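Local coordinates for acyl-CoA dehydrogenase (Slackia heliotrinireducens, PDB 4RM7), which belongs to the acyl-CoA dehydrogenase family, in which a beta-rich middle domain sits between helical N-terminal and C-terminal domains, at residues Y68-E78 with R299-D310; M140-L151 with L170-G178. All blocks are in the same frame, centred on the assembly; numbering follows the deposited sequence.

Contact 1: Y68-E78 with R299-D310; sequences YDLFAQVLVIE and RNLVYGAAREYD
Phe-71 lays one face of its ring against Arg-307, whose extended chain runs alongside it and points the same way. Arg-307 CG sits over the ring, 4.2 Å from the Phe-71 centroid, and the guanidinium carries on toward the rim as an off-centre cation-pi contact; its NH2 also has a weak, long ion pair with Glu-12. With CG anti to the backbone N (chi1 -177°), the Phe-71 ring reaches across to the partner helix and enters a hole formed by Tyr-303, Ala-306, Arg-307 and Asp-310. Its CE1 edge meets the face of Tyr-303 in a T-shaped pair, centroids 5.0 Å apart and planes at 81°. Tyr-303 answers as a knob among Phe-71, Val-74, Leu-75 and Glu-78, and Val-74 CG1 also touches Val-302 CG1 at 3.8 Å. The helices are roughly antiparallel (148°), with segment axes approaching to 8.3 Å.

Polar groups close both ends of this largely apolar and aromatic middle. Arg-299 forms a salt bridge with Glu-78, gripping it side-on: NE and NH2 both donate to OE2, NE at 2.9 Å, with that oxygen in the guanidinium plane. Gln-258 takes a further bond from NH2. At the other end the Asp-310 carboxylate accepts from the start of helix 70-84: OD1 from Leu-70 N at 2.9 Å, OD2 from Phe-71 N at 3.0 Å. Two amides thus bind the carboxylate directly and a third, Ala-72 N, reaches OD2 through water; the positive end of the helix would be expected to stabilise the anion.

Contact 2: M140-L151 with L170-G178; sequences MRTHVTREGDTL and LVSAYDKTG
A parallel strand pair in the beta-sheet of the middle domain joins 143-146 to 168-175, with His-143 bridging to Tyr-174 and Val-144 to Asp-175. Three backbone bonds set the register: Tyr-174 N to Thr-142 O at 2.8 Å, Val-144 N to Tyr-174 O at 2.8 Å and Lys-176 N to Val-144 O at 2.9 Å. The short segments are strongly twisted, crossing at -42°.

On the face carrying His-143 and Tyr-174, the Lys-176 chain bends back so that its amino end lies over the imidazole, with CE in CH-pi contact, 4.2 Å from the His-143 centroid. Arg-141 O lies on the opposite side of that ring, toward its rim. The His-143 and Tyr-174 rings meet rim to rim, neither lying over the other, while the selenium of Met-140, a selenomethionine, stands 4.9 Å above the Tyr-174 centroid and only 6° off the normal, a distant Met-aromatic contact.

Beyond the last bridge, Arg-146 grips Thr-177 O end-on, NH1 at 2.7 Å and NH2 at 2.8 Å, both tilted from the carbonyl plane. Thr-177 CB rests on one face of the same guanidinium. The turn presenting that carbonyl is held by an Asx turn, Thr-177 N to Asp-175 OD1 at 2.8 Å. Thr-177 OG1, placed between N and C by chi1 64°, donates to the same oxygen, while Asp-175 OD2 forms a salt bridge with Arg-227.

Strand 143-146 pairs antiparallel with 151-161 as well, giving the mixed parallel and antiparallel sheet of an acyl-CoA dehydrogenase middle domain.

Overall arrangement
Contact 1 brings together helices of the N-terminal and C-terminal domains, whereas both strands of contact 2 belong to the middle domain. Along the chain, contact 2 is nested inside the long loop that contact 1 closes: the chain runs from helix 70-84 through further helices, the sheet and helix 234-270 to helix 282-311. In space the two are separate, with centres 37 Å apart and nearest atoms about 13 Å apart. Contact 1 is the more central, its centre about 13 Å from that of the chain against about 28 Å for contact 2. A second subunit packs beside 299-310; no other chain touches 140-151 or 170-178.

Contact 1: Y68-E78 with R299-D310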
loop_
_atom_site.group_PDB
_atom_site.type_symbol
_atom_site.label_atom_id
_atom_site.label_comp_id
_atom_site.label_asym_id
_atom_site.label_seq_id
_atom_site.Cartn_x
_atom_site.Cartn_y
_atom_site.Cartn_z
ATOM N N TYR A 68 -31.101 8.865 -20.533
ATOM C CA TYR A 68 -30.599 7.582 -20.985
ATOM C C TYR A 68 -30.690 6.544 -19.849
ATOM O O TYR A 68 -30.961 6.882 -18.690
ATOM C CB TYR A 68 -29.168 7.726 -21.487
ATOM C CG TYR A 68 -29.084 8.586 -22.724
ATOM C CD1 TYR A 68 -29.181 8.020 -23.992
ATOM C CD2 TYR A 68 -28.940 9.971 -22.633
ATOM C CE1 TYR A 68 -29.124 8.801 -25.129
ATOM C CE2 TYR A 68 -28.881 10.761 -23.772
ATOM C CZ TYR A 68 -28.979 10.166 -25.014
ATOM O OH TYR A 68 -28.924 10.927 -26.153
ATOM N N ASP A 69 -30.493 5.277 -20.190
ATOM C CA ASP A 69 -30.451 4.223 -19.188
ATOM C C ASP A 69 -28.985 3.928 -18.858
ATOM O O ASP A 69 -28.323 3.140 -19.555
ATOM C CB ASP A 69 -31.162 2.965 -19.686
ATOM C CG ASP A 69 -32.665 3.174 -19.906
ATOM O OD1 ASP A 69 -33.285 3.997 -19.186
ATOM O OD2 ASP A 69 -33.234 2.499 -20.800
ATOM N N LEU A 70 -28.487 4.564 -17.798
ATOM C CA LEU A 70 -27.052 4.574 -17.492
ATOM C C LEU A 70 -26.457 3.191 -17.153
ATOM O O LEU A 70 -25.371 2.857 -17.619
ATOM C CB LEU A 70 -26.769 5.545 -16.343
ATOM C CG LEU A 70 -25.293 5.868 -16.120
ATOM C CD1 LEU A 70 -24.652 6.418 -17.362
ATOM C CD2 LEU A 70 -25.147 6.870 -15.036
ATOM N N PHE A 71 -27.156 2.397 -16.346
ATOM C CA PHE A 71 -26.690 1.053 -16.040
ATOM C C PHE A 71 -26.525 0.257 -17.330
ATOM O O PHE A 71 -25.527 -0.440 -17.504
ATOM C CB PHE A 71 -27.648 0.332 -15.095
ATOM C CG PHE A 71 -27.176 -1.033 -14.682
ATOM C CD1 PHE A 71 -25.896 -1.215 -14.168
ATOM C CD2 PHE A 71 -28.004 -2.141 -14.796
ATOM C CE1 PHE A 71 -25.444 -2.490 -13.776
ATOM C CE2 PHE A 71 -27.559 -3.429 -14.412
ATOM C CZ PHE A 71 -26.282 -3.597 -13.897
ATOM N N ALA A 72 -27.489 0.381 -18.243
ATOM C CA ALA A 72 -27.394 -0.301 -19.535
ATOM C C ALA A 72 -26.163 0.147 -20.317
ATOM O O ALA A 72 -25.423 -0.680 -20.860
ATOM C CB ALA A 72 -28.651 -0.068 -20.360
ATOM N N GLN A 73 -25.959 1.459 -20.375
ATOM C CA GLN A 73 -24.792 2.025 -21.025
ATOM C C GLN A 73 -23.491 1.478 -20.432
ATOM O O GLN A 73 -22.541 1.182 -21.156
ATOM C CB GLN A 73 -24.823 3.544 -20.913
ATOM C CG GLN A 73 -25.781 4.212 -21.876
ATOM C CD GLN A 73 -25.878 5.711 -21.623
ATOM O OE1 GLN A 73 -25.765 6.166 -20.472
ATOM N NE2 GLN A 73 -26.075 6.488 -22.691
ATOM N N VAL A 74 -23.470 1.346 -19.112
ATOM C CA VAL A 74 -22.337 0.806 -18.393
ATOM C C VAL A 74 -22.055 -0.650 -18.760
ATOM O O VAL A 74 -20.900 -1.043 -18.972
ATOM C CB VAL A 74 -22.571 0.938 -16.888
ATOM C CG1 VAL A 74 -21.718 -0.044 -16.098
ATOM C CG2 VAL A 74 -22.297 2.355 -16.472
ATOM N N LEU A 75 -23.105 -1.452 -18.857
ATOM C CA LEU A 75 -22.927 -2.836 -19.275
ATOM C C LEU A 75 -22.364 -2.889 -20.699
ATOM O O LEU A 75 -21.501 -3.720 -20.992
ATOM C CB LEU A 75 -24.243 -3.613 -19.184
ATOM C CG LEU A 75 -24.851 -3.781 -17.789
ATOM C CD1 LEU A 75 -26.215 -4.471 -17.890
ATOM C CD2 LEU A 75 -23.909 -4.551 -16.846
ATOM N N VAL A 76 -22.828 -1.987 -21.570
ATOM C CA VAL A 76 -22.356 -1.970 -22.956
ATOM C C VAL A 76 -20.871 -1.624 -22.968
ATOM O O VAL A 76 -20.058 -2.373 -23.516
ATOM C CB VAL A 76 -23.158 -0.983 -23.842
ATOM C CG1 VAL A 76 -22.446 -0.711 -25.137
ATOM C CG2 VAL A 76 -24.536 -1.529 -24.147
ATOM N N ILE A 77 -20.504 -0.534 -22.303
ATOM C CA ILE A 77 -19.106 -0.097 -22.278
ATOM C C ILE A 77 -18.169 -1.068 -21.573
ATOM O O ILE A 77 -17.076 -1.338 -22.070
ATOM C CB ILE A 77 -18.987 1.270 -21.633
ATOM C CG1 ILE A 77 -19.728 2.288 -22.492
ATOM C CG2 ILE A 77 -17.505 1.670 -21.460
ATOM C CD1 ILE A 77 -20.181 3.479 -21.729
ATOM N N GLU A 78 -18.593 -1.620 -20.438
ATOM C CA GLU A 78 -17.749 -2.591 -19.737
ATOM C C GLU A 78 -17.505 -3.832 -20.612
ATOM O O GLU A 78 -16.389 -4.332 -20.684
ATOM C CB GLU A 78 -18.367 -2.997 -18.393
ATOM C CG GLU A 78 -17.758 -4.249 -17.779
ATOM C CD GLU A 78 -18.542 -4.805 -16.575
ATOM O OE1 GLU A 78 -19.774 -4.627 -16.515
ATOM O OE2 GLU A 78 -17.923 -5.440 -15.684
ATOM N N ARG A 299 -16.639 -3.023 -9.644
ATOM C CA ARG A 299 -17.912 -3.317 -10.293
ATOM C C ARG A 299 -19.053 -2.846 -9.411
ATOM O O ARG A 299 -19.999 -2.222 -9.879
ATOM C CB ARG A 299 -18.030 -4.814 -10.601
ATOM C CG ARG A 299 -19.232 -5.187 -11.449
ATOM C CD ARG A 299 -19.128 -6.612 -12.021
ATOM N NE ARG A 299 -18.172 -6.672 -13.121
ATOM C CZ ARG A 299 -17.056 -7.400 -13.137
ATOM N NH1 ARG A 299 -16.721 -8.154 -12.089
ATOM N NH2 ARG A 299 -16.257 -7.349 -14.210
ATOM N N ASN A 300 -18.941 -3.137 -8.124
ATOM C CA ASN A 300 -19.887 -2.656 -7.152
ATOM C C ASN A 300 -20.014 -1.116 -7.143
ATOM O O ASN A 300 -21.110 -0.594 -7.014
ATOM C CB ASN A 300 -19.484 -3.151 -5.771
ATOM C CG ASN A 300 -19.918 -4.581 -5.515
ATOM O OD1 ASN A 300 -20.858 -5.078 -6.147
ATOM N ND2 ASN A 300 -19.256 -5.241 -4.563
ATOM N N LEU A 301 -18.905 -0.399 -7.288
ATOM C CA LEU A 301 -18.959 1.052 -7.241
ATOM C C LEU A 301 -19.546 1.587 -8.535
ATOM O O LEU A 301 -20.406 2.464 -8.513
ATOM C CB LEU A 301 -17.584 1.660 -6.999
ATOM C CG LEU A 301 -16.987 1.437 -5.608
ATOM C CD1 LEU A 301 -15.549 1.961 -5.556
ATOM C CD2 LEU A 301 -17.814 2.109 -4.527
ATOM N N VAL A 302 -19.116 1.029 -9.661
ATOM C CA VAL A 302 -19.600 1.498 -10.955
ATOM C C VAL A 302 -21.095 1.185 -11.121
ATOM O O VAL A 302 -21.903 2.089 -11.362
ATOM C CB VAL A 302 -18.780 0.892 -12.088
ATOM C CG1 VAL A 302 -19.340 1.307 -13.434
ATOM C CG2 VAL A 302 -17.348 1.361 -11.970
ATOM N N TYR A 303 -21.473 -0.074 -10.920
ATOM C CA TYR A 303 -22.879 -0.465 -11.011
ATOM C C TYR A 303 -23.765 0.278 -10.028
ATOM O O TYR A 303 -24.926 0.588 -10.334
ATOM C CB TYR A 303 -23.062 -1.961 -10.771
ATOM C CG TYR A 303 -22.555 -2.850 -11.884
ATOM C CD1 TYR A 303 -22.827 -4.223 -11.872
ATOM C CD2 TYR A 303 -21.809 -2.336 -12.946
ATOM C CE1 TYR A 303 -22.373 -5.060 -12.883
ATOM C CE2 TYR A 303 -21.331 -3.184 -13.961
ATOM C CZ TYR A 303 -21.617 -4.544 -13.906
ATOM O OH TYR A 303 -21.194 -5.384 -14.891
ATOM N N GLY A 304 -23.244 0.542 -8.835
ATOM C CA GLY A 304 -24.049 1.213 -7.816
ATOM C C GLY A 304 -24.328 2.653 -8.240
ATOM O O GLY A 304 -25.469 3.111 -8.206
ATOM N N ALA A 305 -23.284 3.366 -8.668
ATOM C CA ALA A 305 -23.448 4.755 -9.090
ATOM C C ALA A 305 -24.412 4.815 -10.263
ATOM O O ALA A 305 -25.268 5.691 -10.320
ATOM C CB ALA A 305 -22.097 5.394 -9.464
ATOM N N ALA A 306 -24.288 3.866 -11.186
ATOM C CA ALA A 306 -25.147 3.859 -12.359
ATOM C C ALA A 306 -26.604 3.572 -12.000
ATOM O O ALA A 306 -27.519 4.205 -12.532
ATOM C CB ALA A 306 -24.653 2.855 -13.368
ATOM N N ARG A 307 -26.829 2.620 -11.105
ATOM C CA ARG A 307 -28.199 2.268 -10.761
ATOM C C ARG A 307 -28.863 3.403 -9.972
ATOM O O ARG A 307 -30.068 3.614 -10.102
ATOM C CB ARG A 307 -28.250 0.938 -9.988
ATOM C CG ARG A 307 -28.021 -0.308 -10.857
ATOM C CD ARG A 307 -28.151 -1.615 -10.050
ATOM N NE ARG A 307 -28.616 -2.767 -10.830
ATOM C CZ ARG A 307 -28.138 -4.015 -10.688
ATOM N NH1 ARG A 307 -27.174 -4.289 -9.804
ATOM N NH2 ARG A 307 -28.616 -5.010 -11.431
ATOM N N GLU A 308 -28.084 4.147 -9.188
ATOM C CA GLU A 308 -28.598 5.356 -8.515
ATOM C C GLU A 308 -29.218 6.345 -9.492
ATOM O O GLU A 308 -30.314 6.841 -9.263
ATOM C CB GLU A 308 -27.498 6.082 -7.743
ATOM C CG GLU A 308 -27.385 5.718 -6.287
ATOM C CD GLU A 308 -26.305 6.527 -5.574
ATOM O OE1 GLU A 308 -25.605 7.315 -6.238
ATOM O OE2 GLU A 308 -26.166 6.390 -4.340
ATOM N N TYR A 309 -28.511 6.653 -10.574
ATOM C CA TYR A 309 -29.067 7.558 -11.567
ATOM C C TYR A 309 -30.407 7.057 -12.050
ATOM O O TYR A 309 -31.366 7.807 -12.127
ATOM C CB TYR A 309 -28.142 7.710 -12.762
ATOM C CG TYR A 309 -27.099 8.778 -12.621
ATOM C CD1 TYR A 309 -27.411 10.126 -12.812
ATOM C CD2 TYR A 309 -25.787 8.438 -12.314
ATOM C CE1 TYR A 309 -26.433 11.098 -12.689
ATOM C CE2 TYR A 309 -24.797 9.397 -12.213
ATOM C CZ TYR A 309 -25.121 10.717 -12.398
ATOM O OH TYR A 309 -24.123 11.642 -12.273
ATOM N N ASP A 310 -30.470 5.774 -12.366
ATOM C CA ASP A 310 -31.652 5.242 -13.012
ATOM C C ASP A 310 -32.833 5.238 -12.043
ATOM O O ASP A 310 -33.977 5.280 -12.471
ATOM C CB ASP A 310 -31.381 3.840 -13.565
ATOM C CG ASP A 310 -30.325 3.829 -14.690
ATOM O OD1 ASP A 310 -30.066 4.878 -15.327
ATOM O OD2 ASP A 310 -29.760 2.751 -14.953
HETATM O O HOH W 1 -30.429 1.024 -17.357
#

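Contact 2: M140-L151 with L170-G178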
loop_
_atom_site.group_PDB
_atom_site.type_symbol
_atom_site.label_atom_id
_atom_site.label_comp_id
_atom_site.label_asym_id
_atom_site.label_seq_id
_atom_site.Cartn_x
_atom_site.Cartn_y
_atom_site.Cartn_z
HETATM N N MSE A 140 -11.653 29.131 -16.191
HETATM C CA MSE A 140 -11.825 29.108 -17.643
HETATM C C MSE A 140 -11.551 30.475 -18.283
HETATM O O MSE A 140 -12.130 31.482 -17.878
HETATM C CB MSE A 140 -13.238 28.643 -18.003
HETATM C CG MSE A 140 -13.660 29.008 -19.423
HETATM SE SE MSE A 140 -15.342 28.212 -20.010
HETATM C CE MSE A 140 -14.914 26.319 -19.649
ATOM N N ARG A 141 -10.691 30.495 -19.302
ATOM C CA ARG A 141 -10.215 31.749 -19.874
ATOM C C ARG A 141 -10.501 31.933 -21.376
ATOM O O ARG A 141 -9.996 32.877 -21.983
ATOM C CB ARG A 141 -8.706 31.888 -19.615
ATOM C CG ARG A 141 -8.320 31.994 -18.132
ATOM C CD ARG A 141 -9.263 32.942 -17.364
ATOM N NE ARG A 141 -8.911 33.133 -15.950
ATOM C CZ ARG A 141 -9.238 32.300 -14.959
ATOM N NH1 ARG A 141 -9.915 31.183 -15.206
ATOM N NH2 ARG A 141 -8.873 32.579 -13.711
ATOM N N THR A 142 -11.311 31.060 -21.973
ATOM C CA THR A 142 -11.688 31.217 -23.384
ATOM C C THR A 142 -12.883 32.155 -23.523
ATOM O O THR A 142 -13.960 31.884 -22.997
ATOM C CB THR A 142 -12.020 29.852 -24.064
ATOM O OG1 THR A 142 -10.820 29.088 -24.222
ATOM C CG2 THR A 142 -12.624 30.054 -25.440
ATOM N N HIS A 143 -12.689 33.251 -24.245
ATOM C CA HIS A 143 -13.683 34.320 -24.337
ATOM C C HIS A 143 -14.254 34.498 -25.738
ATOM O O HIS A 143 -13.613 34.142 -26.727
ATOM C CB HIS A 143 -13.064 35.651 -23.903
ATOM C CG HIS A 143 -12.582 35.663 -22.487
ATOM N ND1 HIS A 143 -13.321 35.150 -21.446
ATOM C CD2 HIS A 143 -11.431 36.129 -21.942
ATOM C CE1 HIS A 143 -12.649 35.299 -20.315
ATOM N NE2 HIS A 143 -11.502 35.891 -20.590
ATOM N N VAL A 144 -15.435 35.082 -25.820
ATOM C CA VAL A 144 -15.917 35.633 -27.067
ATOM C C VAL A 144 -16.179 37.099 -26.820
ATOM O O VAL A 144 -16.838 37.459 -25.865
ATOM C CB VAL A 144 -17.189 34.949 -27.561
ATOM C CG1 VAL A 144 -17.755 35.699 -28.744
ATOM C CG2 VAL A 144 -16.886 33.527 -27.965
ATOM N N THR A 145 -15.648 37.947 -27.680
ATOM C CA THR A 145 -15.784 39.372 -27.500
ATOM C C THR A 145 -16.151 40.017 -28.808
ATOM O O THR A 145 -15.963 39.442 -29.866
ATOM C CB THR A 145 -14.491 40.000 -26.986
ATOM O OG1 THR A 145 -13.493 39.908 -27.996
ATOM C CG2 THR A 145 -14.009 39.277 -25.770
ATOM N N ARG A 146 -16.712 41.213 -28.724
ATOM C CA ARG A 146 -17.063 41.975 -29.905
ATOM C C ARG A 146 -15.938 42.937 -30.198
ATOM O O ARG A 146 -15.377 43.532 -29.289
ATOM C CB ARG A 146 -18.361 42.747 -29.688
ATOM C CG ARG A 146 -19.165 42.946 -30.962
ATOM C CD ARG A 146 -20.373 43.835 -30.741
ATOM N NE ARG A 146 -21.564 43.076 -30.386
ATOM C CZ ARG A 146 -22.009 42.947 -29.147
ATOM N NH1 ARG A 146 -23.100 42.237 -28.904
ATOM N NH2 ARG A 146 -21.360 43.525 -28.149
ATOM N N GLU A 147 -15.576 43.066 -31.463
ATOM C CA GLU A 147 -14.554 44.024 -31.823
ATOM C C GLU A 147 -15.226 45.289 -32.306
ATOM O O GLU A 147 -15.178 46.329 -31.652
ATOM C CB GLU A 147 -13.697 43.457 -32.941
ATOM C CG GLU A 147 -12.807 42.314 -32.496
ATOM C CD GLU A 147 -11.427 42.386 -33.100
ATOM O OE1 GLU A 147 -11.317 42.261 -34.332
ATOM O OE2 GLU A 147 -10.462 42.568 -32.340
ATOM N N GLY A 148 -15.886 45.187 -33.446
ATOM C CA GLY A 148 -16.752 46.245 -33.893
ATOM C C GLY A 148 -18.070 45.634 -34.272
ATOM O O GLY A 148 -19.005 45.589 -33.492
ATOM N N ASP A 149 -18.106 45.127 -35.488
ATOM C CA ASP A 149 -19.285 44.511 -36.057
ATOM C C ASP A 149 -19.132 43.005 -36.039
ATOM O O ASP A 149 -19.862 42.287 -36.713
ATOM C CB ASP A 149 -19.480 45.002 -37.487
ATOM C CG ASP A 149 -20.789 44.547 -38.086
ATOM O OD1 ASP A 149 -21.813 45.238 -37.889
ATOM O OD2 ASP A 149 -20.791 43.498 -38.760
ATOM N N THR A 150 -18.143 42.532 -35.290
ATOM C CA THR A 150 -17.769 41.133 -35.306
ATOM C C THR A 150 -17.682 40.540 -33.919
ATOM O O THR A 150 -17.460 41.243 -32.942
ATOM C CB THR A 150 -16.388 40.971 -35.930
ATOM O OG1 THR A 150 -15.525 41.981 -35.400
ATOM C CG2 THR A 150 -16.472 41.119 -37.424
ATOM N N LEU A 151 -17.855 39.226 -33.859
ATOM C CA LEU A 151 -17.670 38.459 -32.642
ATOM C C LEU A 151 -16.397 37.648 -32.790
ATOM O O LEU A 151 -16.222 36.929 -33.761
ATOM C CB LEU A 151 -18.849 37.520 -32.439
ATOM C CG LEU A 151 -20.205 38.180 -32.238
ATOM C CD1 LEU A 151 -21.277 37.148 -31.945
ATOM C CD2 LEU A 151 -20.118 39.194 -31.116
ATOM N N LEU A 170 -17.189 21.907 -30.740
ATOM C CA LEU A 170 -18.161 22.397 -29.784
ATOM C C LEU A 170 -17.411 22.996 -28.594
ATOM O O LEU A 170 -16.867 22.280 -27.751
ATOM C CB LEU A 170 -19.108 21.282 -29.352
ATOM C CG LEU A 170 -20.193 21.714 -28.350
ATOM C CD1 LEU A 170 -20.924 22.965 -28.823
ATOM C CD2 LEU A 170 -21.184 20.601 -28.098
ATOM N N VAL A 171 -17.393 24.318 -28.534
ATOM C CA VAL A 171 -16.494 25.041 -27.645
ATOM C C VAL A 171 -17.213 25.770 -26.531
ATOM O O VAL A 171 -18.174 26.499 -26.769
ATOM C CB VAL A 171 -15.656 26.074 -28.420
ATOM C CG1 VAL A 171 -14.559 26.616 -27.545
ATOM C CG2 VAL A 171 -15.056 25.430 -29.646
ATOM N N SER A 172 -16.725 25.560 -25.313
ATOM C CA SER A 172 -17.219 26.246 -24.140
ATOM C C SER A 172 -16.456 27.554 -23.975
ATOM O O SER A 172 -15.230 27.566 -24.078
ATOM C CB SER A 172 -17.054 25.370 -22.911
ATOM O OG SER A 172 -15.684 25.274 -22.580
ATOM N N ALA A 173 -17.177 28.646 -23.719
ATOM C CA ALA A 173 -16.568 29.979 -23.666
ATOM C C ALA A 173 -17.360 30.962 -22.808
ATOM O O ALA A 173 -18.579 30.856 -22.691
ATOM C CB ALA A 173 -16.414 30.549 -25.085
ATOM N N TYR A 174 -16.656 31.913 -22.200
ATOM C CA TYR A 174 -17.301 33.087 -21.617
ATOM C C TYR A 174 -17.709 34.026 -22.736
ATOM O O TYR A 174 -16.861 34.501 -23.495
ATOM C CB TYR A 174 -16.377 33.824 -20.649
ATOM C CG TYR A 174 -16.287 33.204 -19.282
ATOM C CD1 TYR A 174 -17.429 32.801 -18.602
ATOM C CD2 TYR A 174 -15.055 33.014 -18.666
ATOM C CE1 TYR A 174 -17.342 32.233 -17.342
ATOM C CE2 TYR A 174 -14.960 32.441 -17.410
ATOM C CZ TYR A 174 -16.104 32.052 -16.749
ATOM O OH TYR A 174 -16.000 31.486 -15.498
ATOM N N ASP A 175 -19.006 34.278 -22.854
ATOM C CA ASP A 175 -19.494 35.271 -23.797
ATOM C C ASP A 175 -19.512 36.634 -23.114
ATOM O O ASP A 175 -20.107 36.795 -22.051
ATOM C CB ASP A 175 -20.880 34.897 -24.307
ATOM C CG ASP A 175 -21.441 35.917 -25.263
ATOM O OD1 ASP A 175 -20.717 36.858 -25.644
ATOM O OD2 ASP A 175 -22.612 35.773 -25.651
ATOM N N LYS A 176 -18.843 37.605 -23.730
ATOM C CA LYS A 176 -18.750 38.954 -23.184
ATOM C C LYS A 176 -19.434 39.985 -24.078
ATOM O O LYS A 176 -19.331 41.186 -23.832
ATOM C CB LYS A 176 -17.289 39.354 -22.992
ATOM C CG LYS A 176 -16.570 38.647 -21.879
ATOM C CD LYS A 176 -15.760 39.652 -21.081
ATOM C CE LYS A 176 -14.677 38.973 -20.272
ATOM N NZ LYS A 176 -13.699 38.324 -21.181
ATOM N N THR A 177 -20.119 39.516 -25.118
ATOM C CA THR A 177 -20.722 40.403 -26.104
ATOM C C THR A 177 -22.008 41.043 -25.595
ATOM O O THR A 177 -22.554 41.944 -26.232
ATOM C CB THR A 177 -21.024 39.663 -27.411
ATOM O OG1 THR A 177 -22.011 38.654 -27.169
ATOM C CG2 THR A 177 -19.758 39.012 -27.959
ATOM N N GLY A 178 -22.497 40.566 -24.456
ATOM C CA GLY A 178 -23.622 41.201 -23.801
ATOM C C GLY A 178 -23.155 42.445 -23.076
ATOM O O GLY A 178 -21.982 42.566 -22.721
#